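Local coordinates for ribulose-bisphosphate carboxylase (Alicyclobacillus acidocaldarius subsp. acidocaldarius, PDB 4NAS), which belongs to the ribulose-bisphosphate carboxylase large-chain family, pairing an N-terminal domain with a TIM-barrel catalytic domain, at residues V241-Y246 with I264-A269; I299-S304 with A335-I340. All blocks are in the same frame, centred on the assembly; numbering follows the deposited sequence.

Interaction 1 of 2, residues V241-Y246 with I264-A269; sequences VNVVAY and ILAHPA
The side-chain amide of N242 and the imidazole of H267 lie side by side and point the same way, their planes 79° apart. OD1 of N242 comes to 3.6 Å from ND1 of H267, obliquely to the ring. P268 CD rests over one ring face, toward the rim, and A269 CA sits in plane at the edge. ND1 accepts a bond from A269 N, which is tilted out of the ring plane; this helps fix the ring's rotation. CB of A269 packs 3.4 Å from OD1 of N242. That oxygen is buried and has no hydrogen-bond partner in the model.

The strands run parallel. V241 N donates to L265 O at 2.9 Å, and H267 N donates to V241 O at 2.8 Å; both bonds are nearly straight at hydrogen. On the V241 and A266 face, CG2 of V241 meets CG2 of I264. V243 has CG1 anti to its backbone N (chi1 -177°), which puts CG2 beside that N and 3.8 Å from A266 CB. Helix 248-256 covers V241 and V243. Just past the strands, one water donates to H267 O and A269 O and accepts from V244 N.

The H267 side chain comes to about 5 Å from a calcium ion and touches E179, a ligand of the calcium site. This is the setting of adjacent parallel strands in a TIM barrel, with the metal near their C-terminal ends.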
loop_
_atom_site.group_PDB
_atom_site.type_symbol
_atom_site.label_atom_id
_atom_site.label_comp_id
_atom_site.label_asym_id
_atom_site.label_seq_id
_atom_site.Cartn_x
_atom_site.Cartn_y
_atom_site.Cartn_z
ATOM N N VAL B 241 -14.221 -3.755 -3.693
ATOM C CA VAL B 241 -12.807 -4.061 -3.603
ATOM C C VAL B 241 -12.122 -3.072 -2.679
ATOM O O VAL B 241 -12.233 -1.848 -2.863
ATOM C CB VAL B 241 -12.119 -4.044 -4.999
ATOM C CG1 VAL B 241 -10.654 -4.453 -4.884
ATOM C CG2 VAL B 241 -12.817 -4.989 -5.954
ATOM N N ASN B 242 -11.445 -3.614 -1.672
ATOM C CA ASN B 242 -10.507 -2.854 -0.855
ATOM C C ASN B 242 -9.201 -2.601 -1.615
ATOM O O ASN B 242 -8.183 -3.276 -1.417
ATOM C CB ASN B 242 -10.234 -3.592 0.436
ATOM C CG ASN B 242 -11.475 -3.662 1.320
ATOM O OD1 ASN B 242 -12.048 -2.625 1.690
ATOM N ND2 ASN B 242 -11.911 -4.877 1.629
ATOM N N VAL B 243 -9.253 -1.612 -2.477
ATOM C CA VAL B 243 -8.177 -1.422 -3.462
ATOM C C VAL B 243 -6.793 -1.248 -2.854
ATOM O O VAL B 243 -5.796 -1.884 -3.279
ATOM C CB VAL B 243 -8.504 -0.235 -4.359
ATOM C CG1 VAL B 243 -7.430 -0.088 -5.433
ATOM C CG2 VAL B 243 -9.876 -0.459 -4.991
ATOM N N VAL B 244 -6.700 -0.357 -1.875
ATOM C CA VAL B 244 -5.401 -0.064 -1.268
ATOM C C VAL B 244 -4.843 -1.274 -0.501
ATOM O O VAL B 244 -3.627 -1.495 -0.473
ATOM C CB VAL B 244 -5.455 1.217 -0.361
ATOM C CG1 VAL B 244 -4.085 1.497 0.332
ATOM C CG2 VAL B 244 -5.892 2.432 -1.183
ATOM N N ALA B 245 -5.715 -2.068 0.116
ATOM C CA ALA B 245 -5.238 -3.253 0.829
ATOM C C ALA B 245 -4.624 -4.251 -0.159
ATOM O O ALA B 245 -3.596 -4.906 0.122
ATOM C CB ALA B 245 -6.365 -3.896 1.613
ATOM N N TYR B 246 -5.241 -4.363 -1.327
ATOM C CA TYR B 246 -4.799 -5.385 -2.272
ATOM C C TYR B 246 -3.670 -4.879 -3.165
ATOM O O TYR B 246 -2.803 -5.651 -3.571
ATOM C CB TYR B 246 -5.958 -5.851 -3.134
ATOM C CG TYR B 246 -6.681 -7.043 -2.568
ATOM C CD1 TYR B 246 -6.042 -8.275 -2.466
ATOM C CD2 TYR B 246 -8.008 -6.951 -2.165
ATOM C CE1 TYR B 246 -6.698 -9.376 -1.962
ATOM C CE2 TYR B 246 -8.682 -8.069 -1.650
ATOM C CZ TYR B 246 -8.017 -9.270 -1.555
ATOM O OH TYR B 246 -8.665 -10.388 -1.080
ATOM N N ILE B 264 -16.703 -2.321 -10.752
ATOM C CA ILE B 264 -15.918 -2.332 -9.530
ATOM C C ILE B 264 -16.331 -1.180 -8.579
ATOM O O ILE B 264 -16.445 -0.018 -8.979
ATOM C CB ILE B 264 -14.394 -2.261 -9.851
ATOM C CG1 ILE B 264 -13.962 -3.539 -10.599
ATOM C CG2 ILE B 264 -13.583 -1.984 -8.571
ATOM C CD1 ILE B 264 -12.571 -3.470 -11.205
ATOM N N LEU B 265 -16.555 -1.517 -7.323
ATOM C CA LEU B 265 -16.897 -0.522 -6.321
ATOM C C LEU B 265 -15.666 -0.383 -5.411
ATOM O O LEU B 265 -15.403 -1.228 -4.543
ATOM C CB LEU B 265 -18.155 -0.953 -5.541
ATOM C CG LEU B 265 -18.536 -0.205 -4.242
ATOM C CD1 LEU B 265 -18.925 1.249 -4.543
ATOM C CD2 LEU B 265 -19.691 -0.933 -3.473
ATOM N N ALA B 266 -14.891 0.670 -5.653
ATOM C CA ALA B 266 -13.668 0.926 -4.892
ATOM C C ALA B 266 -13.894 1.453 -3.469
ATOM O O ALA B 266 -14.419 2.567 -3.259
ATOM C CB ALA B 266 -12.785 1.848 -5.640
ATOM N N HIS B 267 -13.464 0.676 -2.478
ATOM C CA HIS B 267 -13.631 1.116 -1.084
ATOM C C HIS B 267 -12.300 1.699 -0.582
ATOM O O HIS B 267 -11.254 1.160 -0.882
ATOM C CB HIS B 267 -14.121 -0.035 -0.167
ATOM C CG HIS B 267 -14.465 0.417 1.223
ATOM N ND1 HIS B 267 -13.505 0.661 2.186
ATOM C CD2 HIS B 267 -15.652 0.758 1.790
ATOM C CE1 HIS B 267 -14.084 1.102 3.290
ATOM N NE2 HIS B 267 -15.388 1.182 3.073
ATOM N N PRO B 268 -12.335 2.800 0.194
ATOM C CA PRO B 268 -11.059 3.433 0.572
ATOM C C PRO B 268 -10.328 2.856 1.777
ATOM O O PRO B 268 -9.412 3.529 2.244
ATOM C CB PRO B 268 -11.477 4.870 0.923
ATOM C CG PRO B 268 -12.851 4.735 1.392
ATOM C CD PRO B 268 -13.480 3.663 0.518
ATOM N N ALA B 269 -10.743 1.705 2.307
ATOM C CA ALA B 269 -10.094 1.117 3.473
ATOM C C ALA B 269 -8.578 1.185 3.369
ATOM O O ALA B 269 -8.019 0.883 2.311
ATOM C CB ALA B 269 -10.538 -0.331 3.661
HETATM O O HOH W 1 -9.141 0.045 0.109
#

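Interaction 2 of 2, residues I299-S304 with A335-I340; sequences IGIFPS and APSAGI
F302 turns CG between its own N and carbonyl carbon (chi1 55°), and this swings the ring toward P336. S304 takes the same kind of rotamer and brings OG to the A338 carbonyl. The contact joins the two parallel strands of a beta-alpha-beta unit of the TIM barrel, strand 299-303, helix 313-324 and strand 333-337. The short strand segments are inclined by 27°.

The F302 and P336 side chains lie side by side and point the same way. P336 CA stands over the centre of one ring face, 4.2 Å above the plane. CB of P336 lies over the same face, 3.8 Å from CE2 of F302. F352 of helix 345-352 packs on both residues. I299 and I301 meet A335 on the other side of the pair. I299 reaches CB of A335 with CG2, whereas I301 uses CG1.

Backbone bonds run along the pair. A335 N donates to G300 O at 2.7 Å. F302 O receives S337 N at 2.8 Å, nearly along the C=O axis, and the same oxygen has a CA-H...O contact from P336. Farther along, S304 N donates to S337 O at 2.7 Å, in the carbonyl plane. The A335 carbonyl does double duty: it has a CA-H...O contact with I301 and accepts a bond from ND2 of N359.

Past the strands, S304 is gripped through both its backbone and its side chain. Its OG also accepts a bond from Y306 N, just beyond the segment. On the facing segment, S304 OG donates to A338 O at 2.6 Å, the donor tilted 21° from the carbonyl plane.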
loop_
_atom_site.group_PDB
_atom_site.type_symbol
_atom_site.label_atom_id
_atom_site.label_comp_id
_atom_site.label_asym_id
_atom_site.label_seq_id
_atom_site.Cartn_x
_atom_site.Cartn_y
_atom_site.Cartn_z
ATOM N N ILE B 299 -17.101 3.062 -9.485
ATOM C CA ILE B 299 -17.691 3.866 -8.431
ATOM C C ILE B 299 -16.627 4.049 -7.382
ATOM O O ILE B 299 -15.967 3.077 -6.967
ATOM C CB ILE B 299 -18.912 3.168 -7.781
ATOM C CG1 ILE B 299 -19.973 2.844 -8.842
ATOM C CG2 ILE B 299 -19.529 4.075 -6.708
ATOM C CD1 ILE B 299 -21.036 1.894 -8.351
ATOM N N GLY B 300 -16.454 5.284 -6.927
ATOM C CA GLY B 300 -15.412 5.552 -5.955
ATOM C C GLY B 300 -15.989 6.132 -4.668
ATOM O O GLY B 300 -16.646 7.169 -4.694
ATOM N N ILE B 301 -15.733 5.450 -3.555
ATOM C CA ILE B 301 -16.196 5.855 -2.231
ATOM C C ILE B 301 -15.064 6.643 -1.565
ATOM O O ILE B 301 -13.922 6.211 -1.598
ATOM C CB ILE B 301 -16.487 4.596 -1.369
ATOM C CG1 ILE B 301 -17.596 3.741 -1.996
ATOM C CG2 ILE B 301 -16.752 4.983 0.102
ATOM C CD1 ILE B 301 -17.787 2.377 -1.311
ATOM N N PHE B 302 -15.376 7.801 -0.993
ATOM C CA PHE B 302 -14.372 8.652 -0.344
ATOM C C PHE B 302 -15.086 9.454 0.750
ATOM O O PHE B 302 -16.321 9.586 0.707
ATOM C CB PHE B 302 -13.671 9.582 -1.382
ATOM C CG PHE B 302 -14.625 10.428 -2.190
ATOM C CD1 PHE B 302 -15.186 9.939 -3.360
ATOM C CD2 PHE B 302 -14.991 11.707 -1.757
ATOM C CE1 PHE B 302 -16.084 10.711 -4.093
ATOM C CE2 PHE B 302 -15.898 12.491 -2.488
ATOM C CZ PHE B 302 -16.451 11.989 -3.655
ATOM N N PRO B 303 -14.349 9.938 1.775
ATOM C CA PRO B 303 -15.005 10.679 2.866
ATOM C C PRO B 303 -15.651 11.967 2.372
ATOM O O PRO B 303 -14.976 12.696 1.633
ATOM C CB PRO B 303 -13.833 11.008 3.813
ATOM C CG PRO B 303 -12.856 9.951 3.568
ATOM C CD PRO B 303 -12.961 9.573 2.122
ATOM N N SER B 304 -16.915 12.226 2.737
ATOM C CA SER B 304 -17.623 13.443 2.307
ATOM C C SER B 304 -17.166 14.658 3.103
ATOM O O SER B 304 -16.506 14.516 4.133
ATOM C CB SER B 304 -19.137 13.326 2.500
ATOM O OG SER B 304 -19.482 13.480 3.884
ATOM N N ALA B 335 -19.065 8.405 -4.728
ATOM C CA ALA B 335 -19.953 7.928 -3.672
ATOM C C ALA B 335 -19.455 8.445 -2.311
ATOM O O ALA B 335 -18.839 7.701 -1.536
ATOM C CB ALA B 335 -20.001 6.417 -3.688
ATOM N N PRO B 336 -19.680 9.739 -2.040
ATOM C CA PRO B 336 -19.128 10.330 -0.820
ATOM C C PRO B 336 -19.840 9.773 0.410
ATOM O O PRO B 336 -21.063 9.565 0.398
ATOM C CB PRO B 336 -19.361 11.832 -1.020
ATOM C CG PRO B 336 -20.495 11.918 -2.004
ATOM C CD PRO B 336 -20.384 10.726 -2.880
ATOM N N SER B 337 -19.064 9.508 1.453
ATOM C CA SER B 337 -19.552 8.766 2.600
ATOM C C SER B 337 -19.562 9.647 3.850
ATOM O O SER B 337 -18.813 10.635 3.927
ATOM C CB SER B 337 -18.683 7.518 2.828
ATOM O OG SER B 337 -17.345 7.860 3.206
ATOM N N ALA B 338 -20.414 9.268 4.808
ATOM C CA ALA B 338 -20.602 9.957 6.101
ATOM C C ALA B 338 -21.457 11.230 6.063
ATOM O O ALA B 338 -21.273 12.104 5.223
ATOM C CB ALA B 338 -19.272 10.200 6.829
ATOM N N GLY B 339 -22.420 11.318 6.977
ATOM C CA GLY B 339 -23.267 12.493 7.034
ATOM C C GLY B 339 -24.275 12.543 5.901
ATOM O O GLY B 339 -24.820 13.595 5.593
ATOM N N ILE B 340 -24.524 11.400 5.274
ATOM C CA ILE B 340 -25.457 11.333 4.159
ATOM C C ILE B 340 -26.878 11.032 4.665
ATOM O O ILE B 340 -27.165 9.905 5.035
ATOM C CB ILE B 340 -25.038 10.227 3.178
ATOM C CG1 ILE B 340 -23.559 10.384 2.795
ATOM C CG2 ILE B 340 -25.958 10.196 1.954
ATOM C CD1 ILE B 340 -23.200 11.717 2.094
#

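Overall arrangement
From the N terminus, the chain runs along strand 238-242 and helices 243-246 and 248-256 before strand 264-267 returns beside the first. Interaction 1 closes this loop of 17 residues. The chain then passes through helix 284-295 to strand 299-303. Helix 313-324 follows, and strand 333-337 completes interaction 2 across a 30-residue loop. The two loops come in series; they neither nest nor cross. The centres of interactions 1 and 2 are about 13 Å apart. Strands 264-267 and 299-303 are neighbours and join the contacts through probable backbone hydrogen bonds between A266 and both I299 and I301. Together the contacts tie four consecutive parallel strands of the barrel.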